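Local coordinates for CREG-like beta-barrel domain-containing protein (Agrobacterium tumefaciens, PDB 3DNH), which is of unknown function but, with a CREG-like beta-barrel related to pyridoxamine 5'-phosphate oxidases, may belong to the FMN-binding split-barrel proteins, at residues A32-V35 against L36-R40; G75-L78 against H79-N82; N166-P169 against A170-R173; E187-A190 against T191-N194; V241-L244 against K245-E248. All blocks are in the same frame, centred on the assembly; numbering follows the deposited sequence.

Contact 1: residues A32-V35 against L36-R40; sequences ARDV and LHTSR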
loop_
_atom_site.group_PDB
_atom_site.type_symbol
_atom_site.label_atom_id
_atom_site.label_comp_id
_atom_site.label_asym_id
_atom_site.label_seq_id
_atom_site.Cartn_x
_atom_site.Cartn_y
_atom_site.Cartn_z
ATOM N N ALA A 32 -0.706 12.728 11.435
ATOM C CA ALA A 32 -1.708 12.515 10.396
ATOM C C ALA A 32 -1.592 13.460 9.200
ATOM O O ALA A 32 -1.648 13.014 8.067
ATOM C CB ALA A 32 -3.138 12.600 11.000
ATOM N N ARG A 33 -1.440 14.754 9.458
ATOM C CA ARG A 33 -1.362 15.758 8.402
ATOM C C ARG A 33 -0.071 15.593 7.616
ATOM O O ARG A 33 -0.033 15.851 6.417
ATOM C CB ARG A 33 -1.532 17.179 8.969
ATOM C CG ARG A 33 -3.007 17.503 9.223
ATOM C CD ARG A 33 -3.218 18.929 9.739
ATOM N NE ARG A 33 -3.150 19.879 8.628
ATOM C CZ ARG A 33 -2.892 21.160 8.798
ATOM N NH1 ARG A 33 -2.727 21.608 10.031
ATOM N NH2 ARG A 33 -2.831 21.986 7.747
ATOM N N ASP A 34 0.966 15.114 8.283
ATOM C CA ASP A 34 2.236 14.839 7.618
ATOM C C ASP A 34 2.125 13.654 6.694
ATOM O O ASP A 34 2.584 13.717 5.561
ATOM C CB ASP A 34 3.358 14.595 8.625
ATOM C CG ASP A 34 4.712 15.001 8.082
ATOM O OD1 ASP A 34 4.834 16.144 7.564
ATOM O OD2 ASP A 34 5.661 14.190 8.194
ATOM N N VAL A 35 1.484 12.584 7.154
ATOM C CA VAL A 35 1.226 11.412 6.282
ATOM C C VAL A 35 0.344 11.811 5.118
ATOM O O VAL A 35 0.517 11.333 3.971
ATOM C CB VAL A 35 0.524 10.256 7.058
ATOM C CG1 VAL A 35 0.190 9.092 6.121
ATOM C CG2 VAL A 35 1.420 9.764 8.194
ATOM N N LEU A 36 -0.654 12.639 5.419
ATOM C CA LEU A 36 -1.550 13.116 4.401
ATOM C C LEU A 36 -0.793 13.790 3.251
ATOM O O LEU A 36 -1.068 13.506 2.059
ATOM C CB LEU A 36 -2.575 14.078 4.969
ATOM C CG LEU A 36 -3.526 14.776 3.994
ATOM C CD1 LEU A 36 -4.542 13.847 3.375
ATOM C CD2 LEU A 36 -4.212 15.908 4.806
ATOM N N HIS A 37 0.157 14.637 3.605
ATOM C CA HIS A 37 0.806 15.463 2.605
ATOM C C HIS A 37 1.997 14.816 1.910
ATOM O O HIS A 37 2.468 15.317 0.871
ATOM C CB HIS A 37 1.191 16.816 3.200
ATOM C CG HIS A 37 0.022 17.771 3.332
ATOM N ND1 HIS A 37 -0.261 18.734 2.384
ATOM C CD2 HIS A 37 -0.929 17.904 4.292
ATOM C CE1 HIS A 37 -1.354 19.403 2.739
ATOM N NE2 HIS A 37 -1.773 18.923 3.898
ATOM N N THR A 38 2.520 13.755 2.506
ATOM C CA THR A 38 3.785 13.211 2.053
ATOM C C THR A 38 3.662 11.760 1.598
ATOM O O THR A 38 4.684 11.090 1.378
ATOM C CB THR A 38 4.926 13.357 3.118
ATOM O OG1 THR A 38 4.566 12.656 4.330
ATOM C CG2 THR A 38 5.217 14.837 3.440
ATOM N N SER A 39 2.446 11.266 1.463
ATOM C CA SER A 39 2.263 9.885 0.934
ATOM C C SER A 39 1.908 9.880 -0.554
ATOM O O SER A 39 0.923 10.503 -0.944
ATOM C CB SER A 39 1.214 9.103 1.770
ATOM O OG SER A 39 1.604 9.124 3.158
ATOM N N ARG A 40 2.711 9.188 -1.379
ATOM C CA ARG A 40 2.402 9.005 -2.821
ATOM C C ARG A 40 1.380 7.902 -3.080
ATOM O O ARG A 40 0.421 8.094 -3.813
ATOM C CB ARG A 40 3.654 8.708 -3.685
ATOM C CG ARG A 40 4.362 9.961 -4.273
ATOM C CD ARG A 40 5.537 9.562 -5.317
ATOM N NE ARG A 40 5.831 10.659 -6.244
ATOM C CZ ARG A 40 6.843 11.504 -6.108
ATOM N NH1 ARG A 40 7.031 12.469 -7.003
ATOM N NH2 ARG A 40 7.710 11.361 -5.102
HETATM O O HOH W 1 -3.947 19.588 5.666
#

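Contact 2: residues G75-L78 against H79-N82; sequences GLTL and HARN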
loop_
_atom_site.group_PDB
_atom_site.type_symbol
_atom_site.label_atom_id
_atom_site.label_comp_id
_atom_site.label_asym_id
_atom_site.label_seq_id
_atom_site.Cartn_x
_atom_site.Cartn_y
_atom_site.Cartn_z
ATOM N N GLY A 75 -11.336 4.408 -16.528
ATOM C CA GLY A 75 -12.776 4.081 -16.501
ATOM C C GLY A 75 -13.145 2.607 -16.647
ATOM O O GLY A 75 -14.165 2.137 -16.107
ATOM N N LEU A 76 -12.335 1.854 -17.385
ATOM C CA LEU A 76 -12.673 0.445 -17.628
ATOM C C LEU A 76 -12.178 -0.516 -16.518
ATOM O O LEU A 76 -11.924 -1.682 -16.765
ATOM C CB LEU A 76 -12.205 0.028 -19.033
ATOM C CG LEU A 76 -12.629 0.933 -20.206
ATOM C CD1 LEU A 76 -12.373 0.237 -21.566
ATOM C CD2 LEU A 76 -14.112 1.399 -20.120
ATOM N N THR A 77 -12.035 -0.006 -15.298
ATOM C CA THR A 77 -11.555 -0.821 -14.187
ATOM C C THR A 77 -12.683 -1.173 -13.204
ATOM O O THR A 77 -13.713 -0.470 -13.102
ATOM C CB THR A 77 -10.377 -0.183 -13.437
ATOM O OG1 THR A 77 -10.820 0.994 -12.741
ATOM C CG2 THR A 77 -9.213 0.141 -14.395
ATOM N N LEU A 78 -12.483 -2.283 -12.506
ATOM C CA LEU A 78 -13.404 -2.724 -11.478
ATOM C C LEU A 78 -13.665 -1.664 -10.405
ATOM O O LEU A 78 -14.812 -1.439 -10.042
ATOM C CB LEU A 78 -12.862 -3.994 -10.836
ATOM C CG LEU A 78 -13.330 -5.391 -11.278
ATOM C CD1 LEU A 78 -14.479 -5.406 -12.289
ATOM C CD2 LEU A 78 -12.175 -6.279 -11.737
ATOM N N HIS A 79 -12.616 -1.017 -9.881
ATOM C CA HIS A 79 -12.864 -0.023 -8.833
ATOM C C HIS A 79 -13.657 1.174 -9.378
ATOM O O HIS A 79 -14.581 1.625 -8.731
ATOM C CB HIS A 79 -11.591 0.416 -8.092
ATOM C CG HIS A 79 -10.458 0.788 -8.994
ATOM N ND1 HIS A 79 -9.851 -0.116 -9.844
ATOM C CD2 HIS A 79 -9.793 1.956 -9.150
ATOM C CE1 HIS A 79 -8.872 0.486 -10.499
ATOM N NE2 HIS A 79 -8.817 1.747 -10.100
ATOM N N ALA A 80 -13.303 1.673 -10.567
ATOM C CA ALA A 80 -14.103 2.722 -11.238
ATOM C C ALA A 80 -15.572 2.333 -11.302
ATOM O O ALA A 80 -16.441 3.125 -10.885
ATOM C CB ALA A 80 -13.580 3.019 -12.632
ATOM N N ARG A 81 -15.843 1.117 -11.821
ATOM C CA ARG A 81 -17.177 0.554 -11.876
ATOM C C ARG A 81 -17.819 0.576 -10.498
ATOM O O ARG A 81 -18.967 1.040 -10.359
ATOM C CB ARG A 81 -17.149 -0.896 -12.410
ATOM C CG ARG A 81 -18.520 -1.519 -12.878
ATOM C CD ARG A 81 -19.352 -2.176 -11.744
ATOM N NE ARG A 81 -18.509 -3.001 -10.853
ATOM C CZ ARG A 81 -18.131 -4.243 -11.110
ATOM N NH1 ARG A 81 -18.531 -4.852 -12.231
ATOM N NH2 ARG A 81 -17.358 -4.888 -10.243
ATOM N N ASN A 82 -17.109 0.040 -9.500
ATOM C CA ASN A 82 -17.678 -0.088 -8.147
ATOM C C ASN A 82 -18.114 1.275 -7.639
ATOM O O ASN A 82 -19.254 1.437 -7.161
ATOM C CB ASN A 82 -16.698 -0.749 -7.163
ATOM C CG ASN A 82 -16.478 -2.221 -7.450
ATOM O OD1 ASN A 82 -17.248 -2.829 -8.177
ATOM N ND2 ASN A 82 -15.397 -2.798 -6.901
#

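Contact 3: residues N166-P169 against A170-R173; sequences NITP and ADLR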
loop_
_atom_site.group_PDB
_atom_site.type_symbol
_atom_site.label_atom_id
_atom_site.label_comp_id
_atom_site.label_asym_id
_atom_site.label_seq_id
_atom_site.Cartn_x
_atom_site.Cartn_y
_atom_site.Cartn_z
ATOM N N ASN A 166 -8.187 10.369 18.630
ATOM C CA ASN A 166 -9.530 10.823 18.271
ATOM C C ASN A 166 -9.593 12.075 17.380
ATOM O O ASN A 166 -10.023 13.156 17.813
ATOM C CB ASN A 166 -10.437 10.914 19.495
ATOM C CG ASN A 166 -11.786 10.242 19.257
ATOM O OD1 ASN A 166 -12.134 9.914 18.104
ATOM N ND2 ASN A 166 -12.552 10.026 20.338
ATOM N N ILE A 167 -9.177 11.876 16.126
ATOM C CA ILE A 167 -9.085 12.898 15.074
ATOM C C ILE A 167 -10.322 12.946 14.177
ATOM O O ILE A 167 -10.899 11.918 13.828
ATOM C CB ILE A 167 -7.884 12.608 14.128
ATOM C CG1 ILE A 167 -6.587 12.456 14.902
ATOM C CG2 ILE A 167 -7.755 13.687 13.019
ATOM C CD1 ILE A 167 -5.454 11.985 14.006
ATOM N N THR A 168 -10.672 14.160 13.773
ATOM C CA THR A 168 -11.807 14.455 12.916
ATOM C C THR A 168 -11.356 14.866 11.498
ATOM O O THR A 168 -10.239 15.362 11.336
ATOM C CB THR A 168 -12.575 15.639 13.533
ATOM O OG1 THR A 168 -13.721 15.954 12.735
ATOM C CG2 THR A 168 -11.689 16.865 13.604
ATOM N N PRO A 169 -12.232 14.687 10.479
ATOM C CA PRO A 169 -11.982 15.218 9.144
ATOM C C PRO A 169 -11.524 16.685 9.119
ATOM O O PRO A 169 -10.596 17.019 8.380
ATOM C CB PRO A 169 -13.335 15.040 8.456
ATOM C CG PRO A 169 -13.838 13.767 9.042
ATOM C CD PRO A 169 -13.499 13.919 10.510
ATOM N N ALA A 170 -12.154 17.537 9.936
ATOM C CA ALA A 170 -11.789 18.952 10.060
ATOM C C ALA A 170 -10.352 19.152 10.510
ATOM O O ALA A 170 -9.708 20.118 10.096
ATOM C CB ALA A 170 -12.746 19.678 11.053
ATOM N N ASP A 171 -9.866 18.252 11.373
ATOM C CA ASP A 171 -8.493 18.328 11.890
ATOM C C ASP A 171 -7.472 18.179 10.770
ATOM O O ASP A 171 -6.369 18.690 10.850
ATOM C CB ASP A 171 -8.216 17.216 12.903
ATOM C CG ASP A 171 -8.736 17.525 14.294
ATOM O OD1 ASP A 171 -9.008 18.704 14.631
ATOM O OD2 ASP A 171 -8.885 16.551 15.059
ATOM N N LEU A 172 -7.836 17.439 9.733
ATOM C CA LEU A 172 -6.897 17.209 8.659
ATOM C C LEU A 172 -6.877 18.327 7.638
ATOM O O LEU A 172 -5.870 18.494 6.932
ATOM C CB LEU A 172 -7.170 15.883 7.950
ATOM C CG LEU A 172 -7.131 14.621 8.782
ATOM C CD1 LEU A 172 -7.105 13.467 7.784
ATOM C CD2 LEU A 172 -5.908 14.596 9.669
ATOM N N ARG A 173 -7.978 19.058 7.505
ATOM C CA ARG A 173 -8.071 20.091 6.466
ATOM C C ARG A 173 -7.240 21.310 6.733
ATOM O O ARG A 173 -7.079 21.701 7.884
ATOM C CB ARG A 173 -9.505 20.556 6.268
ATOM C CG ARG A 173 -10.191 19.867 5.086
ATOM C CD ARG A 173 -11.523 20.575 4.784
ATOM N NE ARG A 173 -12.169 21.077 6.002
ATOM C CZ ARG A 173 -12.984 20.371 6.789
ATOM N NH1 ARG A 173 -13.293 19.100 6.504
ATOM N NH2 ARG A 173 -13.497 20.948 7.875
#

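Contact 4: residues E187-A190 against T191-N194; sequences ESEA and TRLN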
loop_
_atom_site.group_PDB
_atom_site.type_symbol
_atom_site.label_atom_id
_atom_site.label_comp_id
_atom_site.label_asym_id
_atom_site.label_seq_id
_atom_site.Cartn_x
_atom_site.Cartn_y
_atom_site.Cartn_z
ATOM N N GLU A 187 0.353 30.234 -6.717
ATOM C CA GLU A 187 0.842 29.610 -7.961
ATOM C C GLU A 187 2.086 30.340 -8.539
ATOM O O GLU A 187 3.077 29.714 -8.925
ATOM C CB GLU A 187 -0.298 29.519 -8.970
ATOM C CG GLU A 187 -0.339 28.217 -9.789
ATOM C CD GLU A 187 -0.176 26.956 -8.918
ATOM O OE1 GLU A 187 -0.919 26.842 -7.914
ATOM O OE2 GLU A 187 0.703 26.101 -9.226
ATOM N N SER A 188 2.041 31.669 -8.551
ATOM C CA SER A 188 3.159 32.449 -9.066
ATOM C C SER A 188 4.335 32.477 -8.082
ATOM O O SER A 188 5.487 32.544 -8.509
ATOM C CB SER A 188 2.716 33.862 -9.432
ATOM O OG SER A 188 2.245 34.516 -8.277
ATOM N N GLU A 189 4.062 32.408 -6.782
ATOM C CA GLU A 189 5.162 32.200 -5.827
ATOM C C GLU A 189 5.873 30.857 -6.001
ATOM O O GLU A 189 7.097 30.822 -5.985
ATOM C CB GLU A 189 4.710 32.386 -4.383
ATOM C CG GLU A 189 4.464 33.841 -4.044
ATOM C CD GLU A 189 5.736 34.657 -4.131
ATOM O OE1 GLU A 189 6.536 34.605 -3.180
ATOM O OE2 GLU A 189 5.951 35.335 -5.150
ATOM N N ALA A 190 5.119 29.768 -6.214
ATOM C CA ALA A 190 5.720 28.445 -6.477
ATOM C C ALA A 190 6.647 28.515 -7.694
ATOM O O ALA A 190 7.779 28.030 -7.647
ATOM C CB ALA A 190 4.611 27.359 -6.704
ATOM N N THR A 191 6.145 29.102 -8.782
ATOM C CA THR A 191 6.899 29.277 -10.009
ATOM C C THR A 191 8.163 30.095 -9.774
ATOM O O THR A 191 9.244 29.730 -10.247
ATOM C CB THR A 191 6.047 29.973 -11.100
ATOM O OG1 THR A 191 4.847 29.237 -11.282
ATOM C CG2 THR A 191 6.770 30.041 -12.426
ATOM N N ARG A 192 8.009 31.174 -9.040
ATOM C CA ARG A 192 9.090 32.061 -8.706
ATOM C C ARG A 192 10.188 31.326 -7.997
ATOM O O ARG A 192 11.306 31.381 -8.388
ATOM C CB ARG A 192 8.599 33.170 -7.798
ATOM C CG ARG A 192 9.134 34.521 -8.123
ATOM C CD ARG A 192 9.549 35.352 -6.959
ATOM N NE ARG A 192 8.933 35.019 -5.708
ATOM C CZ ARG A 192 9.591 34.859 -4.584
ATOM N NH1 ARG A 192 10.867 35.026 -4.546
ATOM N NH2 ARG A 192 8.953 34.536 -3.508
ATOM N N LEU A 193 9.823 30.664 -6.924
ATOM C CA LEU A 193 10.729 29.908 -6.080
ATOM C C LEU A 193 11.359 28.718 -6.769
ATOM O O LEU A 193 12.545 28.461 -6.549
ATOM C CB LEU A 193 10.036 29.445 -4.779
ATOM C CG LEU A 193 9.693 30.641 -3.870
ATOM C CD1 LEU A 193 8.832 30.219 -2.681
ATOM C CD2 LEU A 193 11.014 31.313 -3.450
ATOM N N ASN A 194 10.581 28.004 -7.588
ATOM C CA ASN A 194 11.102 26.877 -8.373
ATOM C C ASN A 194 12.129 27.327 -9.376
ATOM O O ASN A 194 12.936 26.516 -9.832
ATOM C CB ASN A 194 9.981 26.056 -9.094
ATOM C CG ASN A 194 9.188 25.169 -8.147
ATOM O OD1 ASN A 194 9.727 24.688 -7.160
ATOM N ND2 ASN A 194 7.873 24.977 -8.419
#

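Contact 5: residues V241-L244 against K245-E248; sequences VETL and KQFE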
loop_
_atom_site.group_PDB
_atom_site.type_symbol
_atom_site.label_atom_id
_atom_site.label_comp_id
_atom_site.label_asym_id
_atom_site.label_seq_id
_atom_site.Cartn_x
_atom_site.Cartn_y
_atom_site.Cartn_z
ATOM N N VAL A 241 0.336 31.534 7.804
ATOM C CA VAL A 241 0.697 32.613 6.862
ATOM C C VAL A 241 -0.551 33.012 6.042
ATOM O O VAL A 241 -1.285 32.158 5.560
ATOM C CB VAL A 241 1.880 32.158 5.956
ATOM C CG1 VAL A 241 1.985 33.021 4.713
ATOM C CG2 VAL A 241 3.192 32.220 6.773
ATOM N N GLU A 242 -0.819 34.314 5.928
ATOM C CA GLU A 242 -2.098 34.734 5.316
ATOM C C GLU A 242 -1.930 35.675 4.131
ATOM O O GLU A 242 -2.790 35.758 3.245
ATOM C CB GLU A 242 -3.030 35.326 6.378
ATOM C CG GLU A 242 -3.775 34.234 7.144
ATOM C CD GLU A 242 -4.796 34.791 8.102
ATOM O OE1 GLU A 242 -4.715 36.001 8.471
ATOM O OE2 GLU A 242 -5.687 34.002 8.497
ATOM N N THR A 243 -0.764 36.305 4.093
ATOM C CA THR A 243 -0.453 37.304 3.087
ATOM C C THR A 243 0.880 37.035 2.455
ATOM O O THR A 243 1.696 36.230 2.954
ATOM C CB THR A 243 -0.421 38.733 3.695
ATOM O OG1 THR A 243 0.670 38.836 4.622
ATOM C CG2 THR A 243 -1.735 39.061 4.396
ATOM N N LEU A 244 1.125 37.727 1.351
ATOM C CA LEU A 244 2.396 37.577 0.666
ATOM C C LEU A 244 3.533 38.109 1.541
ATOM O O LEU A 244 4.585 37.472 1.646
ATOM C CB LEU A 244 2.375 38.303 -0.682
ATOM C CG LEU A 244 3.645 38.152 -1.522
ATOM C CD1 LEU A 244 3.709 36.753 -2.117
ATOM C CD2 LEU A 244 3.626 39.176 -2.628
ATOM N N LYS A 245 3.324 39.281 2.146
ATOM C CA LYS A 245 4.305 39.839 3.076
ATOM C C LYS A 245 4.668 38.808 4.136
ATOM O O LYS A 245 5.846 38.606 4.409
ATOM C CB LYS A 245 3.812 41.129 3.763
ATOM C CG LYS A 245 4.956 41.859 4.464
ATOM C CD LYS A 245 4.677 43.345 4.728
ATOM C CE LYS A 245 5.972 44.137 4.652
ATOM N NZ LYS A 245 6.658 43.916 3.341
ATOM N N GLN A 246 3.653 38.148 4.709
ATOM C CA GLN A 246 3.875 37.159 5.753
ATOM C C GLN A 246 4.600 35.943 5.199
ATOM O O GLN A 246 5.454 35.374 5.869
ATOM C CB GLN A 246 2.575 36.758 6.457
ATOM C CG GLN A 246 1.930 37.886 7.287
ATOM C CD GLN A 246 0.572 37.490 7.834
ATOM O OE1 GLN A 246 -0.015 36.485 7.429
ATOM N NE2 GLN A 246 0.060 38.285 8.765
ATOM N N PHE A 247 4.275 35.537 3.967
ATOM C CA PHE A 247 4.979 34.410 3.354
ATOM C C PHE A 247 6.483 34.692 3.183
ATOM O O PHE A 247 7.335 33.900 3.600
ATOM C CB PHE A 247 4.389 34.101 1.995
ATOM C CG PHE A 247 5.079 33.000 1.300
ATOM C CD1 PHE A 247 5.039 31.708 1.824
ATOM C CD2 PHE A 247 5.732 33.216 0.091
ATOM C CE1 PHE A 247 5.686 30.649 1.186
ATOM C CE2 PHE A 247 6.367 32.138 -0.567
ATOM C CZ PHE A 247 6.326 30.864 -0.012
ATOM N N GLU A 248 6.781 35.804 2.514
ATOM C CA GLU A 248 8.150 36.246 2.268
ATOM C C GLU A 248 8.953 36.347 3.585
ATOM O O GLU A 248 10.138 35.991 3.622
ATOM C CB GLU A 248 8.131 37.561 1.460
ATOM C CG GLU A 248 9.471 38.361 1.364
ATOM C CD GLU A 248 9.273 39.851 1.025
ATOM O OE1 GLU A 248 8.096 40.294 0.959
ATOM O OE2 GLU A 248 10.287 40.591 0.855
#

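Contact 1: residues A32-V35 against L36-R40
Thr38 and Ser39 each turn a hydroxyl back onto a carbonyl four residues earlier, near the C-terminal end of helix 28-38. Thr38 OG1 stands between its backbone N and carbonyl carbon (chi1 60°) and donates to Asp34 O at 2.6 Å, coming from above the carbonyl plane. Ser39 OG takes the other choice, anti to its carbonyl carbon (chi1 -55°). It donates to Val35 O at 2.6 Å and also rests against Val35 CG1 at 3.3 Å. One turn earlier, Leu36 N to Ala32 O (2.9 Å) and His37 N to Arg33 O are ordinary helical bonds. The His37 ring swings back along the helix, its CD2 edge 3.1 Å from Arg33 O, nearly in the ring plane. Its NE2 meets a water at 2.9 Å, which accepts from Arg33 NE at 3.1 Å, so one water joins the two side chains. Their other ends look to the three-stranded sheet and its turn: His37 ND1 bonds Asp225, and Arg33 forms a salt bridge with Asp222. The backbone bonds from Thr38 N to Asp34 O and Val35 O are weak, consistent with the two hydroxyls serving the carbonyls of Asp34 and Val35 where the backbone pairing weakens.

Contact 2: residues G75-L78 against H79-N82
Thr77 and His79 make the tight part of this contact. The threonine OG1 sits over one face of the imidazole, 3.0 Å from CE1 and displaced toward the rim of the ring, while Thr77 CB follows at 3.4 Å from the same carbon. The ring is folded back under the threonine because His79 CG lies between its own backbone N and carbonyl carbon (chi1 49°). Ala80 CB lies 3.4 Å from Thr77 OG1 and 3.6 Å from Gly75 O. Thr77 is the N-cap of helix 78-85, which follows strand 69-74 of the six-stranded barrel: its OG1 accepts from Ala80 N, although that bond is weak, and is also hydrogen-bonded to Ala74 O. The first full turn is firmer, with Arg81 N to Thr77 O at 2.9 Å and Asn82 N to Leu78 O at 2.8 Å. The looser part lies along Leu78 and Arg81, which run side by side, the apolar branch Leu78 CD1 3.6 Å from Arg81 NH2. Arg81, bent at chi2 and chi3, turns NE and NH2 onto Asn82 OD1, 2.9 Å away from NH2. Asn82 OD1 lies in the guanidinium plane, and the two nitrogens reach it from one face of the amide, a side-on grip on a single atom. Rather than solvent, the second subunit meets this side: Arg81 NH2 donates to Thr12 O of that chain, and Leu78 packs on the same Thr12.

Contact 3: residues N166-P169 against A170-R173
Ile167 begins the contact with its CG2 branch, which rests 3.6 Å from Asp171 CB and 3.9 Å from Leu172 CD2, the latter an apolar pair at the start of helix 169-172. Next comes Thr168, whose methyl does the touching. CG2 stands between the backbone N and the carbonyl carbon, which sends OG1 anti to the N (chi1 -179°) and drives the methyl against the Asp171 carboxylate, 3.1 Å from CG. The two side chains cross at about a right angle. The same carboxylate reaches back to the main chain: Thr168 N donates to Asp171 OD2 at 3.3 Å, an almost straight bond (172°) although long, meeting the oxygen from above the carboxylate plane. This resembles one half of a capping box; Thr168 OG1 does not make the other half here. Thr168 O in turn receives a weak bond from Asp171 N. Pro169 closes the walk by giving its carbonyl to Leu172 N at 3.1 Å and, weakly, to Arg173 N, while one face of the Arg173 guanidinium lies over that oxygen. The short turn lies between strand 144-157 and helix 28-38: Ile167 and Leu172 both touch Val154 and Ala32, Pro169 touches Thr151, and Asp171 touches Val29.

Contact 4: residues E187-A190 against T191-N194
Glu189 and Arg192 run side by side on helix 180-194 and meet in a salt bridge. Arg192 NE donates to Glu189 OE2 at 3.1 Å, reaching the oxygen from above the carboxylate plane. The second link, NH2 to OE1, is modelled so short that its exact length is doubtful. The carboxylate and guanidinium planes differ by 25°, so the grip is slightly twisted. Glu189 gets there by a bend at chi2 (-64°), which folds the carboxylate up along the helix instead of extending it outward. This is an i to i+3 pair near the end of the alpha-helix, past a kink at 187-188; backbone bonds here include Leu193 N to Glu189 O at 2.9 Å, nearly along the C=O axis. Ala190 is buried and its methyl touches Ile216 of strand 215-220, while its carbonyl accepts from Asn194 N at 2.8 Å; the Asn194 amide end continues past that oxygen to bond Ile216 N through OD1. Thr191 is the exposed member: its OG1, held anti to the carbonyl carbon (chi1 -55°), donates to Glu187 O at 3.0 Å. Thr191 N bonds the same oxygen at 3.1 Å from the opposite face of the carbonyl plane, so two donors from one residue hold Glu187 O.

Contact 5: residues V241-L244 against K245-E248
Gln246 reaches back from the first turn of its helix to the loop before it, and its amide oxygen meets two consecutive backbone N-H groups there. Thr243, the N-cap of helix 244-254, forms a capping box with Gln246: Thr243 OG1 accepts from Gln246 N (3.1 Å, 157° at the hydrogen), and Gln246 OE1 accepts from Thr243 N in a weak bond at 3.4 Å. The stronger bond to OE1 is an addition one residue earlier, from Glu242 N at 2.8 Å, nearly in line with the C=O bond though bent at the hydrogen. Two torsions put the groups in place. Thr243 OG1 lies between its own N and carbonyl carbon (chi1 66°), facing the incoming N-H. Gln246 starts with CG anti to its carbonyl carbon and then stretches out (chi2 174°), long enough to bring OE1 to the N-H groups of Glu242 and Thr243. The hydroxyl is pressed along the glutamine stem, 3.1 Å from CG. Inside the helix, Phe247 N to Thr243 O and Glu248 N to Leu244 O, both 2.9 Å, are the first regular helical bonds. A further N-terminal link comes from helix 180-194, where Glu181 OE2 accepts from Leu244 N, and Glu242 is held at its far end by a salt bridge to Arg240. On the buried side Val241 folds against the helix start. Its CG1 branch, the one anti to the backbone N, rests near the plane of the Phe247 ring at its edge, 3.8 Å from Phe247 CB and 3.5 Å from Phe247 N.

How the contacts relate
Two pairs of contacts touch. Contacts 1 and 3, centres about 13 Å apart, meet where helix 28-38 packs on helix 169-172, Arg33 CD lying 3.3 Å from Asp171 O and Ala32 CB 3.7 Å from Leu172 CD2. Contacts 4 and 5, centres about 14 Å apart, join helices 180-194 and 244-254: Glu189 CD is 3.5 Å from Leu244 CD1 and Leu193 CD1 is 3.7 Å from Phe247 CZ. Contact 2 stands apart beside the barrel, about 43 Å between centres from contact 5 and across the centre of the chain from it, and of the five it alone is touched by the second subunit. No ligand or active site is defined among these contacts.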